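Local coordinates for protein Exo-poly-alpha-D-galacturonosidase (Thermotoga maritima, PDB 3JUR) that probably hydrolyses the glycosidic links of polygalacturonic acid from chain ends, as a right-handed parallel beta-helix enzyme of glycoside hydrolase family 28, at residues D[240-245]-D[264-269]; D[308-313]-D[337-342]; D[107-112]-D[270-275]; D[187-192]-D[211-216]. All blocks are in the same frame, centred on the assembly; numbering follows the deposited sequence.

Contact 1: D[240-245]-D[264-269]; sequences GIDPES and VIKSGR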
loop_
_atom_site.group_PDB
_atom_site.type_symbol
_atom_site.label_atom_id
_atom_site.label_comp_id
_atom_site.label_asym_id
_atom_site.label_seq_id
_atom_site.Cartn_x
_atom_site.Cartn_y
_atom_site.Cartn_z
ATOM N N GLY D 240 8.227 2.574 36.577
ATOM C CA GLY D 240 7.308 3.636 36.995
ATOM C C GLY D 240 6.274 3.118 37.976
ATOM O O GLY D 240 6.285 3.467 39.162
ATOM N N ILE D 241 5.372 2.279 37.477
ATOM C CA ILE D 241 4.335 1.677 38.302
ATOM C C ILE D 241 4.298 0.161 38.079
ATOM O O ILE D 241 4.146 -0.301 36.933
ATOM C CB ILE D 241 2.937 2.293 38.032
ATOM C CG1 ILE D 241 2.965 3.818 38.230
ATOM C CG2 ILE D 241 1.891 1.647 38.946
ATOM C CD1 ILE D 241 1.715 4.533 37.749
ATOM N N ASP D 242 4.428 -0.582 39.186
ATOM C CA ASP D 242 4.425 -2.045 39.203
ATOM C C ASP D 242 3.260 -2.636 39.999
ATOM O O ASP D 242 3.441 -3.002 41.161
ATOM C CB ASP D 242 5.714 -2.573 39.830
ATOM C CG ASP D 242 6.944 -2.081 39.134
ATOM O OD1 ASP D 242 7.569 -2.904 38.431
ATOM O OD2 ASP D 242 7.289 -0.885 39.294
ATOM N N PRO D 243 2.063 -2.734 39.393
ATOM C CA PRO D 243 0.973 -3.403 40.108
ATOM C C PRO D 243 1.273 -4.901 40.251
ATOM O O PRO D 243 1.324 -5.626 39.237
ATOM C CB PRO D 243 -0.241 -3.197 39.181
ATOM C CG PRO D 243 0.154 -2.095 38.255
ATOM C CD PRO D 243 1.631 -2.233 38.079
ATOM N N GLU D 244 1.474 -5.353 41.489
ATOM C CA GLU D 244 1.845 -6.738 41.751
ATOM C C GLU D 244 0.806 -7.474 42.599
ATOM O O GLU D 244 0.619 -7.154 43.774
ATOM C CB GLU D 244 3.247 -6.821 42.379
ATOM C CG GLU D 244 3.760 -8.248 42.507
ATOM C CD GLU D 244 5.273 -8.365 42.565
ATOM O OE1 GLU D 244 5.760 -9.475 42.258
ATOM O OE2 GLU D 244 5.979 -7.379 42.912
ATOM N N SER D 245 0.161 -8.468 41.986
ATOM C CA SER D 245 -0.986 -9.199 42.559
ATOM C C SER D 245 -2.104 -8.264 43.041
ATOM O O SER D 245 -2.726 -8.505 44.076
ATOM C CB SER D 245 -0.554 -10.171 43.665
ATOM O OG SER D 245 0.165 -11.269 43.139
ATOM N N VAL D 264 4.173 -1.789 34.520
ATOM C CA VAL D 264 4.521 -3.211 34.498
ATOM C C VAL D 264 3.638 -4.006 35.426
ATOM O O VAL D 264 3.734 -3.863 36.638
ATOM C CB VAL D 264 5.945 -3.481 35.038
ATOM C CG1 VAL D 264 6.613 -4.548 34.209
ATOM C CG2 VAL D 264 6.772 -2.207 35.129
ATOM N N ILE D 265 2.827 -4.893 34.868
ATOM C CA ILE D 265 1.925 -5.677 35.693
ATOM C C ILE D 265 2.559 -7.023 36.042
ATOM O O ILE D 265 3.051 -7.741 35.159
ATOM C CB ILE D 265 0.557 -5.824 35.033
ATOM C CG1 ILE D 265 -0.011 -4.428 34.762
ATOM C CG2 ILE D 265 -0.392 -6.597 35.942
ATOM C CD1 ILE D 265 -0.950 -4.374 33.626
ATOM N N LYS D 266 2.548 -7.336 37.339
ATOM C CA LYS D 266 3.259 -8.487 37.902
ATOM C C LYS D 266 2.392 -9.237 38.914
ATOM O O LYS D 266 1.285 -8.793 39.238
ATOM C CB LYS D 266 4.576 -8.031 38.556
ATOM C CG LYS D 266 5.510 -7.252 37.638
ATOM C CD LYS D 266 6.768 -6.814 38.377
ATOM C CE LYS D 266 7.679 -5.966 37.494
ATOM N NZ LYS D 266 8.400 -6.766 36.466
ATOM N N SER D 267 2.884 -10.380 39.395
ATOM C CA SER D 267 2.166 -11.206 40.382
ATOM C C SER D 267 3.050 -12.284 41.025
ATOM O O SER D 267 2.592 -13.402 41.312
ATOM C CB SER D 267 0.909 -11.844 39.768
ATOM O OG SER D 267 1.236 -12.675 38.672
ATOM N N GLY D 268 4.311 -11.942 41.265
ATOM C CA GLY D 268 5.236 -12.856 41.928
ATOM C C GLY D 268 6.042 -13.712 40.967
ATOM O O GLY D 268 5.658 -13.922 39.813
ATOM N N ARG D 269 7.159 -14.221 41.468
ATOM C CA ARG D 269 8.120 -14.951 40.662
ATOM C C ARG D 269 8.233 -16.397 41.138
ATOM O O ARG D 269 8.358 -16.659 42.336
ATOM C CB ARG D 269 9.479 -14.251 40.752
ATOM C CG ARG D 269 10.625 -14.934 40.020
ATOM C CD ARG D 269 11.952 -14.258 40.347
ATOM N NE ARG D 269 12.062 -12.939 39.721
ATOM C CZ ARG D 269 12.863 -12.651 38.697
ATOM N NH1 ARG D 269 12.884 -11.421 38.191
ATOM N NH2 ARG D 269 13.643 -13.589 38.174
#
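With CG of E244 turned anti to its own N (chi1 -173°) and the chain extended beyond it, OE1 of this side chain is carried past K266 to the backbone of G268, where it accepts a weak hydrogen bond from G268 N at 3.0 Å. D242 takes the other course: CG stands anti to the carbonyl carbon (chi1 -57°), so the carboxylate lies alongside K266 and V264. There D242 OD1 sits 3.2 Å from K266 CE and 3.5 Å from V264 CG2, while K266 NZ, at 4.4 Å from OD1, is too distant for a salt bridge and pairs instead with E304. The two backbones run in roughly the same direction and are joined in three places. V264 N gives I241 O a bond of 2.8 Å, and K266 N does the same to P243 O. K266 O, in turn, accepts from S245 N at 3.0 Å. At one side, P243 CG rests on I265 CG1 at 4.2 Å.

This joins the turn of the beta-helix that holds 240-245 to strand 263-265 and the loop leaving it. Every touching residue is buried, so the charged groups need internal partners: E244 OE2 is bonded to H217 and K266 NZ to E304, which means that these buried polar ends are met from neighbouring parts of the beta-helix.

Contact 2: D[308-313]-D[337-342]; sequences GVRNVV and YMENIF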
loop_
_atom_site.group_PDB
_atom_site.type_symbol
_atom_site.label_atom_id
_atom_site.label_comp_id
_atom_site.label_asym_id
_atom_site.label_seq_id
_atom_site.Cartn_x
_atom_site.Cartn_y
_atom_site.Cartn_z
ATOM N N GLY D 308 -0.297 -15.220 37.769
ATOM C CA GLY D 308 -1.253 -14.941 36.703
ATOM C C GLY D 308 -1.471 -13.449 36.506
ATOM O O GLY D 308 -1.360 -12.662 37.452
ATOM N N VAL D 309 -1.741 -13.061 35.262
ATOM C CA VAL D 309 -2.188 -11.709 34.915
ATOM C C VAL D 309 -3.323 -11.862 33.904
ATOM O O VAL D 309 -3.166 -12.531 32.874
ATOM C CB VAL D 309 -1.050 -10.825 34.325
ATOM C CG1 VAL D 309 -1.572 -9.424 33.961
ATOM C CG2 VAL D 309 0.148 -10.714 35.297
ATOM N N ARG D 310 -4.471 -11.264 34.202
ATOM C CA ARG D 310 -5.626 -11.348 33.303
ATOM C C ARG D 310 -6.446 -10.067 33.361
ATOM O O ARG D 310 -6.356 -9.323 34.340
ATOM C CB ARG D 310 -6.512 -12.559 33.649
ATOM C CG ARG D 310 -6.967 -12.609 35.095
ATOM C CD ARG D 310 -8.339 -13.246 35.239
ATOM N NE ARG D 310 -8.272 -14.682 35.483
ATOM C CZ ARG D 310 -8.709 -15.288 36.588
ATOM N NH1 ARG D 310 -9.263 -14.595 37.579
ATOM N NH2 ARG D 310 -8.597 -16.602 36.703
ATOM N N ASN D 311 -7.237 -9.824 32.317
ATOM C CA ASN D 311 -8.169 -8.693 32.258
ATOM C C ASN D 311 -7.510 -7.345 32.517
ATOM O O ASN D 311 -7.785 -6.660 33.507
ATOM C CB ASN D 311 -9.372 -8.930 33.172
ATOM C CG ASN D 311 -10.135 -10.175 32.792
ATOM O OD1 ASN D 311 -10.329 -10.455 31.607
ATOM N ND2 ASN D 311 -10.562 -10.940 33.792
ATOM N N VAL D 312 -6.612 -6.992 31.610
ATOM C CA VAL D 312 -5.929 -5.720 31.657
ATOM C C VAL D 312 -6.308 -4.969 30.395
ATOM O O VAL D 312 -6.191 -5.510 29.288
ATOM C CB VAL D 312 -4.402 -5.909 31.706
ATOM C CG1 VAL D 312 -3.690 -4.564 31.583
ATOM C CG2 VAL D 312 -3.989 -6.615 32.998
ATOM N N VAL D 313 -6.781 -3.738 30.569
ATOM C CA VAL D 313 -7.106 -2.869 29.453
ATOM C C VAL D 313 -6.214 -1.631 29.507
ATOM O O VAL D 313 -6.200 -0.903 30.510
ATOM C CB VAL D 313 -8.596 -2.430 29.457
ATOM C CG1 VAL D 313 -8.878 -1.458 28.317
ATOM C CG2 VAL D 313 -9.539 -3.641 29.378
ATOM N N TYR D 337 0.043 -17.516 34.055
ATOM C CA TYR D 337 -0.577 -17.142 32.784
ATOM C C TYR D 337 -0.531 -15.634 32.539
ATOM O O TYR D 337 -0.378 -14.843 33.472
ATOM C CB TYR D 337 -2.031 -17.650 32.711
ATOM C CG TYR D 337 -2.918 -17.157 33.836
ATOM C CD1 TYR D 337 -3.557 -15.915 33.752
ATOM C CD2 TYR D 337 -3.113 -17.927 34.987
ATOM C CE1 TYR D 337 -4.369 -15.451 34.782
ATOM C CE2 TYR D 337 -3.925 -17.466 36.031
ATOM C CZ TYR D 337 -4.550 -16.223 35.912
ATOM O OH TYR D 337 -5.353 -15.749 36.924
ATOM N N MET D 338 -0.632 -15.258 31.269
ATOM C CA MET D 338 -0.954 -13.900 30.849
ATOM C C MET D 338 -2.036 -14.060 29.802
ATOM O O MET D 338 -1.839 -14.757 28.800
ATOM C CB MET D 338 0.274 -13.178 30.265
ATOM C CG MET D 338 1.430 -13.037 31.252
ATOM S SD MET D 338 2.872 -12.185 30.591
ATOM C CE MET D 338 3.553 -13.453 29.535
ATOM N N GLU D 339 -3.198 -13.460 30.048
ATOM C CA GLU D 339 -4.343 -13.630 29.151
ATOM C C GLU D 339 -5.376 -12.518 29.282
ATOM O O GLU D 339 -5.485 -11.891 30.335
ATOM C CB GLU D 339 -5.013 -14.998 29.352
ATOM C CG GLU D 339 -5.632 -15.226 30.711
ATOM C CD GLU D 339 -6.343 -16.568 30.803
ATOM O OE1 GLU D 339 -5.931 -17.517 30.099
ATOM O OE2 GLU D 339 -7.312 -16.677 31.585
ATOM N N ASN D 340 -6.137 -12.301 28.210
ATOM C CA ASN D 340 -7.111 -11.220 28.147
ATOM C C ASN D 340 -6.449 -9.872 28.414
ATOM O O ASN D 340 -6.806 -9.158 29.366
ATOM C CB ASN D 340 -8.290 -11.472 29.102
ATOM C CG ASN D 340 -9.474 -12.123 28.414
ATOM O OD1 ASN D 340 -9.424 -12.448 27.226
ATOM N ND2 ASN D 340 -10.563 -12.296 29.158
ATOM N N ILE D 341 -5.452 -9.560 27.590
ATOM C CA ILE D 341 -4.745 -8.290 27.652
ATOM C C ILE D 341 -5.203 -7.478 26.442
ATOM O O ILE D 341 -5.117 -7.950 25.296
ATOM C CB ILE D 341 -3.187 -8.478 27.630
ATOM C CG1 ILE D 341 -2.737 -9.578 28.605
ATOM C CG2 ILE D 341 -2.464 -7.139 27.922
ATOM C CD1 ILE D 341 -3.042 -9.311 30.101
ATOM N N PHE D 342 -5.704 -6.272 26.702
ATOM C CA PHE D 342 -6.306 -5.440 25.672
ATOM C C PHE D 342 -5.552 -4.131 25.527
ATOM O O PHE D 342 -5.489 -3.340 26.463
ATOM C CB PHE D 342 -7.784 -5.167 25.997
ATOM C CG PHE D 342 -8.633 -6.398 26.008
ATOM C CD1 PHE D 342 -9.346 -6.773 24.878
ATOM C CD2 PHE D 342 -8.706 -7.194 27.145
ATOM C CE1 PHE D 342 -10.133 -7.917 24.882
ATOM C CE2 PHE D 342 -9.483 -8.353 27.155
ATOM C CZ PHE D 342 -10.198 -8.712 26.028
HETATM O O HOH W 1 -7.161 -17.540 34.078
#
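Y337 lays its ring over G308, whose CA stands 3.5 Å from the ring centroid and only 8° off the normal, a CH-pi contact that the bare glycine backbone allows. The phenol oxygen reaches the R310 side chain: Y337 OH lies over one face of the guanidinium, 3.4 Å from R310 NH2, too badly angled for a hydrogen bond, with ring and guanidinium planes 20° apart. At M338 the strands are in parallel pairing, M338 CA leaning on V309 O. E339 N donates to that same V309 O at 3.0 Å. Its CG, set between backbone N and carbonyl carbon (chi1 64°), directs the carboxylate so that E339 OE2 receives a 2.6 Å bond from a water, which in turn accepts from R310 NH2. N340 follows with a left-handed backbone, like N311 beside it. The two amides lie side by side, and N340 ND2 donates to N311 OD1 at 3.1 Å, a two-residue pair as in the asparagine ladders of parallel beta-helices, flanked by Y282 and S375; N340 O also takes V312 N. I341 turns inward, its CD1 packed 4.0 Å from V312 CB and near V309 CG1. Finally F342 N gives V312 O a short bond of 2.7 Å, and the ring stacks with F377 and packs against L6, A7 and I10 of helix 6-16.

R310 and E339 thus meet through water while salt-bridged to E281 and R374 respectively, so charge alternates along the row E281, R310, E339, R374, while V309, V312 and I341 pack on the opposite face.

Contact 3: D[107-112]-D[270-275]; sequences GIELYN and DADGRR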
loop_
_atom_site.group_PDB
_atom_site.type_symbol
_atom_site.label_atom_id
_atom_site.label_comp_id
_atom_site.label_asym_id
_atom_site.label_seq_id
_atom_site.Cartn_x
_atom_site.Cartn_y
_atom_site.Cartn_z
ATOM N N GLY D 107 9.682 -9.852 42.734
ATOM C CA GLY D 107 8.668 -10.902 42.785
ATOM C C GLY D 107 8.774 -11.928 43.906
ATOM O O GLY D 107 7.963 -12.853 43.970
ATOM N N ILE D 108 9.761 -11.781 44.786
ATOM C CA ILE D 108 9.902 -12.698 45.927
ATOM C C ILE D 108 9.837 -11.937 47.258
ATOM O O ILE D 108 10.552 -10.947 47.453
ATOM C CB ILE D 108 11.200 -13.567 45.842
ATOM C CG1 ILE D 108 11.205 -14.428 44.570
ATOM C CG2 ILE D 108 11.340 -14.472 47.084
ATOM C CD1 ILE D 108 12.565 -14.982 44.192
ATOM N N GLU D 109 8.970 -12.406 48.157
ATOM C CA GLU D 109 8.795 -11.797 49.476
ATOM C C GLU D 109 10.012 -12.003 50.368
ATOM O O GLU D 109 10.659 -13.051 50.325
ATOM C CB GLU D 109 7.560 -12.370 50.174
ATOM C CG GLU D 109 6.241 -11.978 49.528
ATOM C CD GLU D 109 5.044 -12.309 50.400
ATOM O OE1 GLU D 109 4.031 -11.574 50.330
ATOM O OE2 GLU D 109 5.118 -13.299 51.155
ATOM N N LEU D 110 10.316 -10.990 51.171
ATOM C CA LEU D 110 11.437 -11.041 52.105
ATOM C C LEU D 110 11.301 -9.957 53.175
ATOM O O LEU D 110 10.404 -9.110 53.110
ATOM C CB LEU D 110 12.769 -10.873 51.354
ATOM C CG LEU D 110 13.226 -9.464 50.955
ATOM C CD1 LEU D 110 14.668 -9.487 50.512
ATOM C CD2 LEU D 110 12.341 -8.850 49.874
ATOM N N TYR D 111 12.189 -10.000 54.163
ATOM C CA TYR D 111 12.368 -8.884 55.082
ATOM C C TYR D 111 13.636 -8.139 54.696
ATOM O O TYR D 111 14.716 -8.727 54.597
ATOM C CB TYR D 111 12.383 -9.359 56.539
ATOM C CG TYR D 111 10.992 -9.604 57.066
ATOM C CD1 TYR D 111 10.362 -8.668 57.884
ATOM C CD2 TYR D 111 10.290 -10.757 56.719
ATOM C CE1 TYR D 111 9.068 -8.888 58.362
ATOM C CE2 TYR D 111 9.001 -10.984 57.182
ATOM C CZ TYR D 111 8.394 -10.048 58.003
ATOM O OH TYR D 111 7.115 -10.283 58.461
ATOM N N ASN D 112 13.484 -6.844 54.450
ATOM C CA ASN D 112 14.549 -6.021 53.897
ATOM C C ASN D 112 14.325 -4.556 54.261
ATOM O O ASN D 112 13.340 -4.224 54.926
ATOM C CB ASN D 112 14.609 -6.198 52.370
ATOM C CG ASN D 112 15.860 -5.587 51.745
ATOM O OD1 ASN D 112 16.937 -5.563 52.350
ATOM N ND2 ASN D 112 15.720 -5.099 50.519
ATOM N N ASP D 270 8.180 -17.326 40.186
ATOM C CA ASP D 270 8.460 -18.746 40.427
ATOM C C ASP D 270 7.708 -19.322 41.640
ATOM O O ASP D 270 6.541 -18.982 41.855
ATOM C CB ASP D 270 9.980 -18.985 40.498
ATOM C CG ASP D 270 10.719 -18.492 39.246
ATOM O OD1 ASP D 270 10.077 -18.258 38.199
ATOM O OD2 ASP D 270 11.956 -18.335 39.304
ATOM N N ALA D 271 8.365 -20.178 42.422
ATOM C CA ALA D 271 7.718 -20.856 43.549
ATOM C C ALA D 271 6.941 -19.920 44.488
ATOM O O ALA D 271 5.813 -20.234 44.871
ATOM C CB ALA D 271 8.723 -21.699 44.332
ATOM N N ASP D 272 7.537 -18.779 44.832
ATOM C CA ASP D 272 6.907 -17.805 45.737
ATOM C C ASP D 272 5.620 -17.234 45.137
ATOM O O ASP D 272 4.621 -17.061 45.839
ATOM C CB ASP D 272 7.877 -16.671 46.071
ATOM C CG ASP D 272 7.706 -16.150 47.483
ATOM O OD1 ASP D 272 7.889 -16.935 48.431
ATOM O OD2 ASP D 272 7.403 -14.952 47.648
ATOM N N GLY D 273 5.659 -16.950 43.838
ATOM C CA GLY D 273 4.490 -16.489 43.093
ATOM C C GLY D 273 3.381 -17.524 43.008
ATOM O O GLY D 273 2.204 -17.184 43.123
ATOM N N ARG D 274 3.754 -18.790 42.808
ATOM C CA ARG D 274 2.782 -19.892 42.801
ATOM C C ARG D 274 2.201 -20.176 44.179
ATOM O O ARG D 274 1.022 -20.505 44.291
ATOM C CB ARG D 274 3.389 -21.177 42.242
ATOM C CG ARG D 274 3.521 -21.191 40.753
ATOM C CD ARG D 274 4.291 -22.411 40.297
ATOM N NE ARG D 274 5.337 -21.978 39.386
ATOM C CZ ARG D 274 6.640 -22.130 39.596
ATOM N NH1 ARG D 274 7.089 -22.761 40.667
ATOM N NH2 ARG D 274 7.493 -21.661 38.701
ATOM N N ARG D 275 3.035 -20.075 45.214
ATOM C CA ARG D 275 2.600 -20.269 46.604
ATOM C C ARG D 275 1.481 -19.290 46.974
ATOM O O ARG D 275 0.421 -19.710 47.445
ATOM C CB ARG D 275 3.782 -20.136 47.583
ATOM C CG ARG D 275 3.392 -20.171 49.079
ATOM C CD ARG D 275 4.571 -19.868 50.009
ATOM N NE ARG D 275 5.152 -18.536 49.793
ATOM C CZ ARG D 275 4.800 -17.435 50.459
ATOM N NH1 ARG D 275 3.860 -17.485 51.393
ATOM N NH2 ARG D 275 5.392 -16.275 50.191
#
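A salt-bridge network of E109, D272 and R275 fastens the second strand of the small hairpin 103-105/108-112 to the short helix 270-276. D272 uses both oxygens. Its OD2 accepts the backbone hydrogen of E109 N at 3.0 Å in an almost straight bond (173°), approached from above the carboxylate plane. The other oxygen, D272 OD1, holds R275 NH2 at 3.1 Å. That nitrogen is the shared point of the network: R275 NH2 also donates to E109 OE2 at 3.1 Å, and this partner lies within the guanidinium plane. The arginine chain, extended at first and bent at chi3 (61°), swings back along the helix to stand between the two acids. Its charge probably eases the closeness of E109 OE2 to D272 OD2, 4.5 Å apart. I108 CG2 adds a light contact with D272 OD2 at 4.0 Å.

Around this site D272 OD1 has a second cation in R180, and E109 OE1 is bonded to Y196 OH. Strand and helix axes cross nearly at right angles (95°), 8.0 Å apart at their closest, with helix 161-173 packed against I108 and A271, so that hairpin and both helices form one group beside the beta-helix.

Contact 4: D[187-192]-D[211-216]; sequences YLRPSF and SPMWCI. Unlike the reference sequence in segment 211-216: I216 (reference Val).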
loop_
_atom_site.group_PDB
_atom_site.type_symbol
_atom_site.label_atom_id
_atom_site.label_comp_id
_atom_site.label_asym_id
_atom_site.label_seq_id
_atom_site.Cartn_x
_atom_site.Cartn_y
_atom_site.Cartn_z
ATOM N N TYR D 187 22.594 -6.313 49.829
ATOM C CA TYR D 187 22.584 -5.255 48.818
ATOM C C TYR D 187 21.364 -5.273 47.898
ATOM O O TYR D 187 21.479 -5.123 46.676
ATOM C CB TYR D 187 23.916 -5.260 48.051
ATOM C CG TYR D 187 25.102 -5.058 48.975
ATOM C CD1 TYR D 187 25.593 -3.781 49.240
ATOM C CD2 TYR D 187 25.714 -6.145 49.612
ATOM C CE1 TYR D 187 26.672 -3.590 50.108
ATOM C CE2 TYR D 187 26.782 -5.964 50.478
ATOM C CZ TYR D 187 27.256 -4.685 50.719
ATOM O OH TYR D 187 28.317 -4.504 51.565
ATOM N N LEU D 188 20.194 -5.444 48.510
ATOM C CA LEU D 188 18.920 -5.393 47.802
ATOM C C LEU D 188 18.214 -4.064 48.085
ATOM O O LEU D 188 17.752 -3.824 49.211
ATOM C CB LEU D 188 18.033 -6.576 48.209
ATOM C CG LEU D 188 18.629 -7.989 48.085
ATOM C CD1 LEU D 188 17.708 -9.017 48.728
ATOM C CD2 LEU D 188 18.911 -8.351 46.623
ATOM N N ARG D 189 18.155 -3.205 47.066
ATOM C CA ARG D 189 17.477 -1.902 47.153
ATOM C C ARG D 189 15.988 -2.038 47.478
ATOM O O ARG D 189 15.361 -3.030 47.112
ATOM C CB ARG D 189 17.612 -1.135 45.839
ATOM C CG ARG D 189 19.009 -0.628 45.521
ATOM C CD ARG D 189 19.078 -0.276 44.042
ATOM N NE ARG D 189 19.024 -1.467 43.194
ATOM C CZ ARG D 189 18.578 -1.485 41.938
ATOM N NH1 ARG D 189 18.121 -0.378 41.356
ATOM N NH2 ARG D 189 18.581 -2.622 41.260
ATOM N N PRO D 190 15.419 -1.041 48.179
ATOM C CA PRO D 190 13.985 -1.040 48.457
ATOM C C PRO D 190 13.194 -0.332 47.346
ATOM O O PRO D 190 13.775 0.446 46.584
ATOM C CB PRO D 190 13.900 -0.243 49.754
ATOM C CG PRO D 190 15.022 0.739 49.655
ATOM C CD PRO D 190 16.121 0.045 48.899
ATOM N N SER D 191 11.893 -0.614 47.254
ATOM C CA SER D 191 10.983 0.160 46.402
ATOM C C SER D 191 10.875 1.594 46.942
ATOM O O SER D 191 11.224 1.853 48.100
ATOM C CB SER D 191 9.597 -0.486 46.362
ATOM O OG SER D 191 9.602 -1.725 45.668
ATOM N N PHE D 192 10.415 2.523 46.107
ATOM C CA PHE D 192 10.199 3.896 46.552
ATOM C C PHE D 192 8.895 3.978 47.366
ATOM O O PHE D 192 8.932 4.030 48.591
ATOM C CB PHE D 192 10.183 4.865 45.362
ATOM C CG PHE D 192 10.394 6.317 45.729
ATOM C CD1 PHE D 192 11.179 7.132 44.917
ATOM C CD2 PHE D 192 9.806 6.876 46.866
ATOM C CE1 PHE D 192 11.379 8.476 45.232
ATOM C CE2 PHE D 192 9.993 8.221 47.185
ATOM C CZ PHE D 192 10.787 9.022 46.367
ATOM N N SER D 211 14.638 7.681 42.088
ATOM C CA SER D 211 14.152 6.481 42.763
ATOM C C SER D 211 15.266 5.443 42.912
ATOM O O SER D 211 16.048 5.234 41.972
ATOM C CB SER D 211 12.978 5.884 41.996
ATOM O OG SER D 211 12.536 4.672 42.585
ATOM N N PRO D 212 15.348 4.798 44.097
ATOM C CA PRO D 212 16.325 3.727 44.313
ATOM C C PRO D 212 16.143 2.592 43.308
ATOM O O PRO D 212 17.127 2.100 42.742
ATOM C CB PRO D 212 16.010 3.248 45.734
ATOM C CG PRO D 212 15.458 4.462 46.408
ATOM C CD PRO D 212 14.636 5.146 45.338
ATOM N N MET D 213 14.884 2.220 43.083
ATOM C CA MET D 213 14.503 1.124 42.203
ATOM C C MET D 213 13.066 1.389 41.697
ATOM O O MET D 213 12.824 2.439 41.092
ATOM C CB MET D 213 14.650 -0.214 42.939
ATOM C CG MET D 213 14.683 -1.428 42.024
ATOM S SD MET D 213 15.245 -2.896 42.895
ATOM C CE MET D 213 14.754 -4.176 41.740
ATOM N N TRP D 214 12.117 0.484 41.950
ATOM C CA TRP D 214 10.739 0.666 41.446
ATOM C C TRP D 214 10.058 1.842 42.144
ATOM O O TRP D 214 10.196 2.013 43.365
ATOM C CB TRP D 214 9.888 -0.599 41.607
ATOM C CG TRP D 214 10.428 -1.849 40.945
ATOM C CD1 TRP D 214 11.541 -1.958 40.160
ATOM C CD2 TRP D 214 9.843 -3.158 40.993
ATOM N NE1 TRP D 214 11.693 -3.255 39.725
ATOM C CE2 TRP D 214 10.665 -4.013 40.223
ATOM C CE3 TRP D 214 8.706 -3.695 41.620
ATOM C CZ2 TRP D 214 10.383 -5.379 40.061
ATOM C CZ3 TRP D 214 8.422 -5.047 41.454
ATOM C CH2 TRP D 214 9.261 -5.876 40.684
ATOM N N CYS D 215 9.333 2.652 41.375
ATOM C CA CYS D 215 8.832 3.932 41.882
ATOM C C CYS D 215 7.536 3.783 42.665
ATOM O O CYS D 215 7.481 4.152 43.838
ATOM C CB CYS D 215 8.705 4.976 40.770
ATOM S SG CYS D 215 10.290 5.446 40.009
ATOM N N ILE D 216 6.502 3.240 42.028
ATOM C CA ILE D 216 5.231 2.988 42.710
ATOM C C ILE D 216 4.875 1.505 42.673
ATOM O O ILE D 216 4.620 0.935 41.599
ATOM C CB ILE D 216 4.093 3.846 42.144
ATOM C CG1 ILE D 216 4.437 5.331 42.330
ATOM C CG2 ILE D 216 2.772 3.488 42.831
ATOM C CD1 ILE D 216 3.315 6.283 41.998
#
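The guanidinium of R189 carries the sulfur of M213 over one face, SD lying 3.7 Å above the plane near its centre, and has P212 O at its edge. R189 NH1 donates to that carbonyl at 3.0 Å, in the carbonyl plane and on a lone pair, though the oxygen is tilted 17° from the guanidinium plane. The ring of F192 meets S211 with its edge, CD1 touching S211 CB at 3.7 Å, while P212 CD approaches the same carbon obliquely. Both segments are connecting loops of the right-handed parallel beta-helix, each leading directly into a strand, 193-196 and 216-219, and those strands pair in parallel.

M213 crosses R189 at about a right angle. With CG anti to the backbone N (chi1 -163°) and the chain stretched out, its thioether is brought across the arginine. The arginine end does more than bond to P212: NH1 also reaches P236 O, and NH2 bonds to N237 and Q160, so several partners fix the rotation of the group.

Closer to the strands, F192 N donates to W214 O at 2.8 Å, and F192 CB presses to 3.2 Å from C215 O. P190 O lies against P212 CB and M213 CB. S191 OG turns to H217. Within its own turn, S211 OG donates a 2.7 Å hydrogen bond to M213 O, coming from well above the carbonyl plane.

In the fold
From the N terminus, 107-112 comes first and waits longest for its partner. Contact 4 opens at 187-192 and closes a short loop at 211-216; contact 1 then opens at 240-245 and closes another at 264-269. Directly afterwards 270-275 closes contact 3, whose long loop therefore encloses both in series, and contact 2 follows between 308-313 and 337-342. No two loops cross. Contact 1 touches all the others: I216 pairs with G240 and D242, R269 N with G107 O, and S267 OG with G308 O. Contacts 3 and 4 meet at N112 and L188. Coils of the beta-helix are thus tied to one another and to the lateral hairpin and helix.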